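Local atomic coordinates of phosphoribosylformylglycinamidine cyclo-ligase (Thermus thermophilus HB8, PDB entry 5AVM), a protein that probably catalyses the ATP-dependent ring closure that turns formylglycinamidine ribonucleotide into 5-aminoimidazole ribonucleotide in de novo purine biosynthesis. Residues B[169-174]-B[238-243]; B[174-179]-B[302-307]; B[229-234]-B[313-318]. One frame throughout, in Å; residues are numbered along the deposited sequence.

Contact 1. Residues B[169-174]-B[238-243]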
loop_
_atom_site.group_PDB
_atom_site.type_symbol
_atom_site.label_atom_id
_atom_site.label_comp_id
_atom_site.label_asym_id
_atom_site.label_seq_id
_atom_site.Cartn_x
_atom_site.Cartn_y
_atom_site.Cartn_z
ATOM N N GLU B 169 -16.781 -20.994 -5.059
ATOM C CA GLU B 169 -17.522 -21.662 -6.125
ATOM C C GLU B 169 -17.017 -23.066 -6.468
ATOM O O GLU B 169 -17.710 -23.822 -7.156
ATOM C CB GLU B 169 -17.554 -20.783 -7.387
ATOM C CG GLU B 169 -16.193 -20.302 -7.895
ATOM C CD GLU B 169 -15.504 -19.326 -6.950
ATOM O OE1 GLU B 169 -16.200 -18.460 -6.369
ATOM O OE2 GLU B 169 -14.264 -19.420 -6.807
ATOM N N ARG B 170 -15.821 -23.417 -5.991
ATOM C CA ARG B 170 -15.259 -24.745 -6.253
ATOM C C ARG B 170 -15.551 -25.649 -5.070
ATOM O O ARG B 170 -15.459 -26.871 -5.167
ATOM C CB ARG B 170 -13.746 -24.678 -6.457
ATOM C CG ARG B 170 -13.273 -23.457 -7.190
ATOM C CD ARG B 170 -12.196 -23.799 -8.194
ATOM N NE ARG B 170 -11.320 -24.877 -7.748
ATOM C CZ ARG B 170 -10.210 -25.234 -8.387
ATOM N NH1 ARG B 170 -9.851 -24.589 -9.487
ATOM N NH2 ARG B 170 -9.470 -26.243 -7.942
ATOM N N VAL B 171 -15.898 -25.035 -3.945
ATOM C CA VAL B 171 -16.210 -25.777 -2.734
ATOM C C VAL B 171 -17.535 -26.534 -2.862
ATOM O O VAL B 171 -18.552 -25.978 -3.292
ATOM C CB VAL B 171 -16.286 -24.839 -1.513
ATOM C CG1 VAL B 171 -16.856 -25.582 -0.325
ATOM C CG2 VAL B 171 -14.903 -24.302 -1.187
ATOM N N ARG B 172 -17.504 -27.810 -2.494
ATOM C CA ARG B 172 -18.682 -28.663 -2.548
ATOM C C ARG B 172 -18.957 -29.148 -1.128
ATOM O O ARG B 172 -18.088 -29.064 -0.260
ATOM C CB ARG B 172 -18.418 -29.853 -3.473
ATOM C CG ARG B 172 -18.028 -29.459 -4.894
ATOM C CD ARG B 172 -19.231 -29.057 -5.731
ATOM N NE ARG B 172 -20.022 -30.221 -6.126
ATOM C CZ ARG B 172 -21.112 -30.170 -6.890
ATOM N NH1 ARG B 172 -21.554 -29.004 -7.348
ATOM N NH2 ARG B 172 -21.755 -31.289 -7.206
ATOM N N GLU B 173 -20.165 -29.643 -0.880
ATOM C CA GLU B 173 -20.499 -30.129 0.452
ATOM C C GLU B 173 -19.809 -31.463 0.698
ATOM O O GLU B 173 -19.909 -32.382 -0.117
ATOM C CB GLU B 173 -22.005 -30.317 0.606
ATOM C CG GLU B 173 -22.401 -30.762 2.007
ATOM C CD GLU B 173 -23.754 -31.444 2.051
ATOM O OE1 GLU B 173 -24.748 -30.836 1.594
ATOM O OE2 GLU B 173 -23.820 -32.590 2.547
ATOM N N GLY B 174 -19.108 -31.558 1.824
ATOM C CA GLY B 174 -18.413 -32.787 2.150
ATOM C C GLY B 174 -16.906 -32.639 2.169
ATOM O O GLY B 174 -16.181 -33.572 2.524
ATOM N N LEU B 238 -7.301 -28.876 -4.582
ATOM C CA LEU B 238 -7.669 -27.902 -3.558
ATOM C C LEU B 238 -8.858 -27.119 -4.091
ATOM O O LEU B 238 -8.873 -26.745 -5.262
ATOM C CB LEU B 238 -6.514 -26.934 -3.289
ATOM C CG LEU B 238 -5.342 -27.378 -2.406
ATOM C CD1 LEU B 238 -5.857 -27.701 -1.023
ATOM C CD2 LEU B 238 -4.640 -28.577 -3.005
ATOM N N HIS B 239 -9.854 -26.873 -3.245
ATOM C CA HIS B 239 -11.032 -26.119 -3.667
ATOM C C HIS B 239 -10.965 -24.657 -3.260
ATOM O O HIS B 239 -11.084 -23.761 -4.098
ATOM C CB HIS B 239 -12.304 -26.733 -3.087
ATOM C CG HIS B 239 -12.655 -28.059 -3.678
ATOM N ND1 HIS B 239 -13.824 -28.722 -3.376
ATOM C CD2 HIS B 239 -11.989 -28.846 -4.557
ATOM C CE1 HIS B 239 -13.862 -29.861 -4.043
ATOM N NE2 HIS B 239 -12.761 -29.961 -4.767
ATOM N N ALA B 240 -10.791 -24.423 -1.965
ATOM C CA ALA B 240 -10.701 -23.074 -1.437
ATOM C C ALA B 240 -9.679 -23.060 -0.311
ATOM O O ALA B 240 -9.091 -24.086 0.021
ATOM C CB ALA B 240 -12.060 -22.613 -0.924
ATOM N N ALA B 241 -9.456 -21.888 0.268
ATOM C CA ALA B 241 -8.500 -21.760 1.353
ATOM C C ALA B 241 -8.760 -20.448 2.055
ATOM O O ALA B 241 -9.221 -19.480 1.441
ATOM C CB ALA B 241 -7.064 -21.803 0.818
ATOM N N ALA B 242 -8.477 -20.423 3.349
ATOM C CA ALA B 242 -8.692 -19.225 4.127
ATOM C C ALA B 242 -7.476 -18.938 4.963
ATOM O O ALA B 242 -6.939 -19.828 5.615
ATOM C CB ALA B 242 -9.910 -19.390 5.024
ATOM N N HIS B 243 -7.021 -17.693 4.908
ATOM C CA HIS B 243 -5.897 -17.269 5.714
ATOM C C HIS B 243 -6.629 -16.703 6.921
ATOM O O HIS B 243 -7.486 -15.836 6.763
ATOM C CB HIS B 243 -5.108 -16.172 5.014
ATOM C CG HIS B 243 -3.831 -15.815 5.707
ATOM N ND1 HIS B 243 -3.218 -14.591 5.554
ATOM C CD2 HIS B 243 -3.044 -16.527 6.548
ATOM C CE1 HIS B 243 -2.109 -14.563 6.274
ATOM N NE2 HIS B 243 -1.980 -15.726 6.885
HETATM O O HOH W 1 -6.812 -27.857 -7.521
#
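One face of the His239 imidazole is covered by the backbone carbonyl of Arg170, whose O lies 3.1 Å from His239 ND1. Coming from above the ring, this oxygen is badly placed for the N-H, and the approach is packing rather than a hydrogen bond. The ring nitrogens have other partners: ND1 bonds to Asp175 and NE2 to Glu237. The Arg170 guanidinium has water 1 at its edge, in plane, while Leu238 O stands oblique to it. Bends at chi2 and chi3 (-35°) curl the arginine back along segment 238-243, where NH2 makes a weak, strongly bent bond of 2.8 Å to Leu238 O (129° at the hydrogen). Water 1 accepts from Leu238 N at 3.1 Å and, weakly, from Arg170 NH2. A long, flexible arginine suits this partly exposed margin. Two residues, His239 and Ala240, stand opposite the single Val303 of the next strand, a classic beta bulge at the start of strand 240-243, one of the sheet's two outermost strands within this chain. Beside the bulge the contact turns apolar: Val171 CG2 presses on Ala240 CB at 3.3 Å, tighter than usual, and a methyl-sized side chain suits so close an approach. Loop residues Leu257 and Pro258 also pack on Val171.

Contact 2. Residues B[174-179]-B[302-307]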
loop_
_atom_site.group_PDB
_atom_site.type_symbol
_atom_site.label_atom_id
_atom_site.label_comp_id
_atom_site.label_asym_id
_atom_site.label_seq_id
_atom_site.Cartn_x
_atom_site.Cartn_y
_atom_site.Cartn_z
ATOM N N GLY B 174 -19.108 -31.558 1.824
ATOM C CA GLY B 174 -18.413 -32.787 2.150
ATOM C C GLY B 174 -16.906 -32.639 2.169
ATOM O O GLY B 174 -16.181 -33.572 2.524
ATOM N N ASP B 175 -16.418 -31.470 1.777
ATOM C CA ASP B 175 -14.982 -31.250 1.782
ATOM C C ASP B 175 -14.425 -31.347 3.192
ATOM O O ASP B 175 -15.139 -31.149 4.179
ATOM C CB ASP B 175 -14.627 -29.873 1.214
ATOM C CG ASP B 175 -14.716 -29.821 -0.291
ATOM O OD1 ASP B 175 -14.420 -30.853 -0.938
ATOM O OD2 ASP B 175 -15.063 -28.745 -0.824
ATOM N N ALA B 176 -13.138 -31.651 3.272
ATOM C CA ALA B 176 -12.446 -31.740 4.543
ATOM C C ALA B 176 -11.795 -30.381 4.833
ATOM O O ALA B 176 -11.396 -29.659 3.916
ATOM C CB ALA B 176 -11.381 -32.829 4.476
ATOM N N LEU B 177 -11.706 -30.028 6.111
ATOM C CA LEU B 177 -11.077 -28.778 6.500
ATOM C C LEU B 177 -9.694 -29.140 7.022
ATOM O O LEU B 177 -9.557 -29.759 8.075
ATOM C CB LEU B 177 -11.887 -28.075 7.593
ATOM C CG LEU B 177 -13.370 -27.800 7.327
ATOM C CD1 LEU B 177 -13.925 -26.962 8.450
ATOM C CD2 LEU B 177 -13.550 -27.078 6.010
ATOM N N LEU B 178 -8.667 -28.771 6.266
ATOM C CA LEU B 178 -7.290 -29.060 6.643
ATOM C C LEU B 178 -6.625 -27.758 7.075
ATOM O O LEU B 178 -6.498 -26.821 6.293
ATOM C CB LEU B 178 -6.556 -29.671 5.449
ATOM C CG LEU B 178 -5.234 -30.423 5.626
ATOM C CD1 LEU B 178 -4.952 -31.160 4.331
ATOM C CD2 LEU B 178 -4.083 -29.482 5.969
ATOM N N ALA B 179 -6.211 -27.702 8.333
ATOM C CA ALA B 179 -5.577 -26.511 8.853
ATOM C C ALA B 179 -4.076 -26.677 8.910
ATOM O O ALA B 179 -3.574 -27.746 9.236
ATOM C CB ALA B 179 -6.113 -26.196 10.237
ATOM N N LEU B 302 -7.806 -25.201 4.743
ATOM C CA LEU B 302 -7.967 -25.658 3.374
ATOM C C LEU B 302 -9.269 -26.437 3.211
ATOM O O LEU B 302 -9.624 -27.275 4.044
ATOM C CB LEU B 302 -6.780 -26.540 2.975
ATOM C CG LEU B 302 -5.500 -25.864 2.469
ATOM C CD1 LEU B 302 -5.161 -24.654 3.297
ATOM C CD2 LEU B 302 -4.361 -26.865 2.510
ATOM N N VAL B 303 -9.988 -26.141 2.137
ATOM C CA VAL B 303 -11.236 -26.823 1.836
ATOM C C VAL B 303 -10.963 -27.634 0.575
ATOM O O VAL B 303 -10.661 -27.080 -0.481
ATOM C CB VAL B 303 -12.369 -25.817 1.576
ATOM C CG1 VAL B 303 -13.698 -26.540 1.510
ATOM C CG2 VAL B 303 -12.380 -24.757 2.666
ATOM N N LEU B 304 -11.056 -28.952 0.692
ATOM C CA LEU B 304 -10.782 -29.837 -0.429
ATOM C C LEU B 304 -11.444 -31.203 -0.231
ATOM O O LEU B 304 -11.864 -31.538 0.881
ATOM C CB LEU B 304 -9.260 -30.015 -0.566
ATOM C CG LEU B 304 -8.434 -30.327 0.700
ATOM C CD1 LEU B 304 -8.993 -31.513 1.455
ATOM C CD2 LEU B 304 -7.005 -30.614 0.305
ATOM N N PRO B 305 -11.554 -32.009 -1.311
ATOM C CA PRO B 305 -12.164 -33.341 -1.215
ATOM C C PRO B 305 -11.510 -34.147 -0.088
ATOM O O PRO B 305 -10.349 -33.918 0.244
ATOM C CB PRO B 305 -11.890 -33.934 -2.593
ATOM C CG PRO B 305 -12.006 -32.741 -3.476
ATOM C CD PRO B 305 -11.221 -31.691 -2.712
ATOM N N GLN B 306 -12.246 -35.087 0.496
ATOM C CA GLN B 306 -11.698 -35.882 1.592
ATOM C C GLN B 306 -10.400 -36.618 1.246
ATOM O O GLN B 306 -9.467 -36.637 2.046
ATOM C CB GLN B 306 -12.736 -36.886 2.094
ATOM C CG GLN B 306 -12.278 -37.668 3.319
ATOM C CD GLN B 306 -12.194 -36.810 4.578
ATOM O OE1 GLN B 306 -11.304 -36.999 5.412
ATOM N NE2 GLN B 306 -13.130 -35.875 4.728
ATOM N N GLU B 307 -10.332 -37.214 0.058
ATOM C CA GLU B 307 -9.136 -37.950 -0.351
ATOM C C GLU B 307 -7.908 -37.068 -0.495
ATOM O O GLU B 307 -6.787 -37.515 -0.248
ATOM C CB GLU B 307 -9.381 -38.680 -1.677
ATOM C CG GLU B 307 -8.189 -39.514 -2.194
ATOM C CD GLU B 307 -7.279 -38.756 -3.164
ATOM O OE1 GLU B 307 -6.638 -37.768 -2.749
ATOM O OE2 GLU B 307 -7.204 -39.155 -4.346
#
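Asp175 reaches over the end of the neighbouring strand, and nearly every atom of its side chain meets something there. CB sits 3.2 Å from Leu304 O and 3.5 Å from Val303 CG1, the aspartate and valine side chains crossing at about a right angle. With chi1 at -77°, CG lies opposite the carbonyl carbon, which carries the carboxylate across the Leu304-Pro305 peptide. OD1 rests 3.1 Å from Pro305 N, a nitrogen with no hydrogen to offer. OD2 also touches Val303 CG1, but its polar partners are His239 ND1 and the backbone N of Arg172, both hydrogen-bonded to it. Without the carboxylate, as with an alanine here, those two donors would probably lose their shared acceptor and the imidazole would be less firmly held. From Ala176 onward the segments are neighbouring antiparallel strands in the mixed sheet of the C-terminal domain of the AIR synthase fold. Leu178 and Leu302 form a hydrogen-bonded pair: Leu302 N donates to Leu178 O at 2.6 Å, and Leu178 N meets Leu302 O on a lone pair. Ala176 and Leu304 form the next such pair, with 2.7 Å from Ala176 N to Leu304 O but a weak return bond. Between them Leu177 and Val303, a non-hydrogen-bonded pair, touch on the face opposite to the one carrying Ala176, Leu178, Leu302 and Leu304. Helix 306-313, with Pro305 at its N-cap position, folds back over the face that carries Ala176 and Leu304, and its Ala309 packs on both. The small Ala176 suits this close cover: Gln306, bent at chi2 (70°), brings NE2 to 3.5 Å from Ala176 CB.

Contact 3. Residues B[229-234]-B[313-318]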
loop_
_atom_site.group_PDB
_atom_site.type_symbol
_atom_site.label_atom_id
_atom_site.label_comp_id
_atom_site.label_asym_id
_atom_site.label_seq_id
_atom_site.Cartn_x
_atom_site.Cartn_y
_atom_site.Cartn_z
ATOM N N ARG B 229 3.395 -25.421 -2.473
ATOM C CA ARG B 229 4.186 -25.916 -3.587
ATOM C C ARG B 229 4.265 -27.438 -3.549
ATOM O O ARG B 229 4.199 -28.097 -4.585
ATOM C CB ARG B 229 5.578 -25.279 -3.570
ATOM C CG ARG B 229 5.572 -23.868 -4.154
ATOM C CD ARG B 229 6.888 -23.129 -3.948
ATOM N NE ARG B 229 6.922 -21.846 -4.658
ATOM C CZ ARG B 229 7.841 -20.904 -4.453
ATOM N NH1 ARG B 229 8.802 -21.096 -3.556
ATOM N NH2 ARG B 229 7.805 -19.769 -5.147
ATOM N N LEU B 230 4.375 -27.997 -2.350
ATOM C CA LEU B 230 4.446 -29.444 -2.201
ATOM C C LEU B 230 3.160 -30.085 -2.698
ATOM O O LEU B 230 3.181 -31.174 -3.272
ATOM C CB LEU B 230 4.656 -29.823 -0.736
ATOM C CG LEU B 230 5.942 -29.336 -0.073
ATOM C CD1 LEU B 230 5.940 -29.767 1.387
ATOM C CD2 LEU B 230 7.149 -29.900 -0.814
ATOM N N LEU B 231 2.041 -29.410 -2.463
ATOM C CA LEU B 231 0.749 -29.919 -2.897
ATOM C C LEU B 231 0.539 -29.674 -4.386
ATOM O O LEU B 231 -0.075 -30.484 -5.077
ATOM C CB LEU B 231 -0.366 -29.253 -2.102
ATOM C CG LEU B 231 -0.354 -29.546 -0.604
ATOM C CD1 LEU B 231 -1.370 -28.651 0.081
ATOM C CD2 LEU B 231 -0.661 -31.012 -0.356
ATOM N N TRP B 232 1.042 -28.548 -4.880
ATOM C CA TRP B 232 0.899 -28.244 -6.295
ATOM C C TRP B 232 1.714 -29.239 -7.119
ATOM O O TRP B 232 1.213 -29.823 -8.081
ATOM C CB TRP B 232 1.360 -26.810 -6.595
ATOM C CG TRP B 232 0.435 -25.747 -6.061
ATOM C CD1 TRP B 232 -0.922 -25.838 -5.910
ATOM C CD2 TRP B 232 0.792 -24.414 -5.666
ATOM N NE1 TRP B 232 -1.430 -24.647 -5.449
ATOM C CE2 TRP B 232 -0.400 -23.755 -5.292
ATOM C CE3 TRP B 232 2.002 -23.713 -5.594
ATOM C CZ2 TRP B 232 -0.418 -22.428 -4.851
ATOM C CZ3 TRP B 232 1.984 -22.388 -5.154
ATOM C CH2 TRP B 232 0.779 -21.763 -4.789
ATOM N N GLU B 233 2.969 -29.438 -6.730
ATOM C CA GLU B 233 3.838 -30.356 -7.447
ATOM C C GLU B 233 3.298 -31.771 -7.406
ATOM O O GLU B 233 3.650 -32.594 -8.248
ATOM C CB GLU B 233 5.246 -30.316 -6.859
ATOM C CG GLU B 233 5.902 -28.953 -6.990
ATOM C CD GLU B 233 7.412 -29.004 -6.827
ATOM O OE1 GLU B 233 8.062 -29.765 -7.580
ATOM O OE2 GLU B 233 7.947 -28.279 -5.954
ATOM N N ALA B 234 2.433 -32.045 -6.434
ATOM C CA ALA B 234 1.843 -33.372 -6.278
ATOM C C ALA B 234 0.445 -33.471 -6.895
ATOM O O ALA B 234 -0.187 -34.526 -6.843
ATOM C CB ALA B 234 1.795 -33.751 -4.799
ATOM N N LEU B 313 -1.743 -34.620 3.924
ATOM C CA LEU B 313 -1.144 -34.837 5.233
ATOM C C LEU B 313 0.113 -35.708 5.174
ATOM O O LEU B 313 0.850 -35.822 6.158
ATOM C CB LEU B 313 -2.176 -35.449 6.178
ATOM C CG LEU B 313 -3.353 -34.508 6.422
ATOM C CD1 LEU B 313 -4.329 -35.156 7.378
ATOM C CD2 LEU B 313 -2.847 -33.185 6.981
ATOM N N LYS B 314 0.361 -36.311 4.014
ATOM C CA LYS B 314 1.532 -37.157 3.821
ATOM C C LYS B 314 2.666 -36.307 3.255
ATOM O O LYS B 314 3.833 -36.714 3.257
ATOM C CB LYS B 314 1.209 -38.283 2.836
ATOM C CG LYS B 314 -0.066 -39.041 3.151
ATOM C CD LYS B 314 -0.427 -39.989 2.005
ATOM C CE LYS B 314 -1.793 -40.644 2.216
ATOM N NZ LYS B 314 -2.233 -41.450 1.035
ATOM N N LEU B 315 2.304 -35.120 2.770
ATOM C CA LEU B 315 3.255 -34.185 2.173
ATOM C C LEU B 315 3.461 -32.968 3.067
ATOM O O LEU B 315 4.529 -32.346 3.067
ATOM C CB LEU B 315 2.730 -33.705 0.815
ATOM C CG LEU B 315 2.234 -34.754 -0.183
ATOM C CD1 LEU B 315 1.520 -34.074 -1.346
ATOM C CD2 LEU B 315 3.409 -35.583 -0.669
ATOM N N VAL B 316 2.433 -32.626 3.830
ATOM C CA VAL B 316 2.519 -31.457 4.682
ATOM C C VAL B 316 2.038 -31.660 6.122
ATOM O O VAL B 316 1.261 -32.570 6.423
ATOM C CB VAL B 316 1.740 -30.283 4.040
ATOM C CG1 VAL B 316 0.320 -30.708 3.740
ATOM C CG2 VAL B 316 1.721 -29.100 4.970
ATOM N N GLU B 317 2.533 -30.791 6.999
ATOM C CA GLU B 317 2.190 -30.784 8.416
ATOM C C GLU B 317 0.810 -30.148 8.571
ATOM O O GLU B 317 0.691 -28.930 8.651
ATOM C CB GLU B 317 3.237 -29.967 9.177
ATOM C CG GLU B 317 3.033 -29.868 10.674
ATOM C CD GLU B 317 4.228 -29.235 11.364
ATOM O OE1 GLU B 317 5.349 -29.762 11.195
ATOM O OE2 GLU B 317 4.053 -28.219 12.075
ATOM N N GLY B 318 -0.233 -30.971 8.609
ATOM C CA GLY B 318 -1.576 -30.436 8.736
ATOM C C GLY B 318 -2.448 -31.213 9.692
ATOM O O GLY B 318 -1.993 -32.166 10.314
#
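Apolar packing joins the C-terminal part of helix 225-233 to the loop between helix 306-313 and strand 319-326, at a partly buried edge of the C-terminal domain. Leu315 carries most of it. Its CB points toward the helix, and a chi1 of -49° sets CG opposite the carbonyl carbon, with CD1 as the branch that does the touching. CD1 meets Ala234 CB at 3.5 Å, a snug carbon contact that suits a residue as small as alanine. The same methyl lies 3.9 Å from Leu231 CD2, the two leucine side chains meeting at a slant. Leu231 CD2 also reaches Val316 CG1 at 4.2 Å, on the more buried side, where leucine and branched valine offer only hydrocarbon. Leu230, the residue before Leu231 and exposed, brings CD1 to 3.4 Å from Leu315 O, a methyl against a carbonyl on the solvent side. Beyond the two segments, Val236 in the loop that follows the helix packs on both Leu231 and Leu315. Val316 leans on Leu180 of strand 176-181, and Arg229 of the same helix as Leu231 forms a salt bridge with Glu97 of strand 97-107, linking the helix to that strand.

How the contacts relate
Contacts 1 and 2 both reach the same sheet and are largely buried; their centres lie about 7 Å apart. They share Gly174, which takes part in contact 2 alone; its backbone would push a CB against the carbonyl O of the residue before. Strand 298-304 stands between strands 240-243 and 176-181, and a probable hydrogen bond from His239 N to Val303 O links the two contacts. Contact 2 is mainly backbone pairing within the sheet, whereas contact 1 seals the sheet's margin with a loop, a water and mixed polar groups. Contact 3, centred about 13 Å from contact 2, lies nearer the surface and is almost wholly apolar side-chain packing; it joins contact 2 through Leu178 against Leu313 and Leu302 against Leu231.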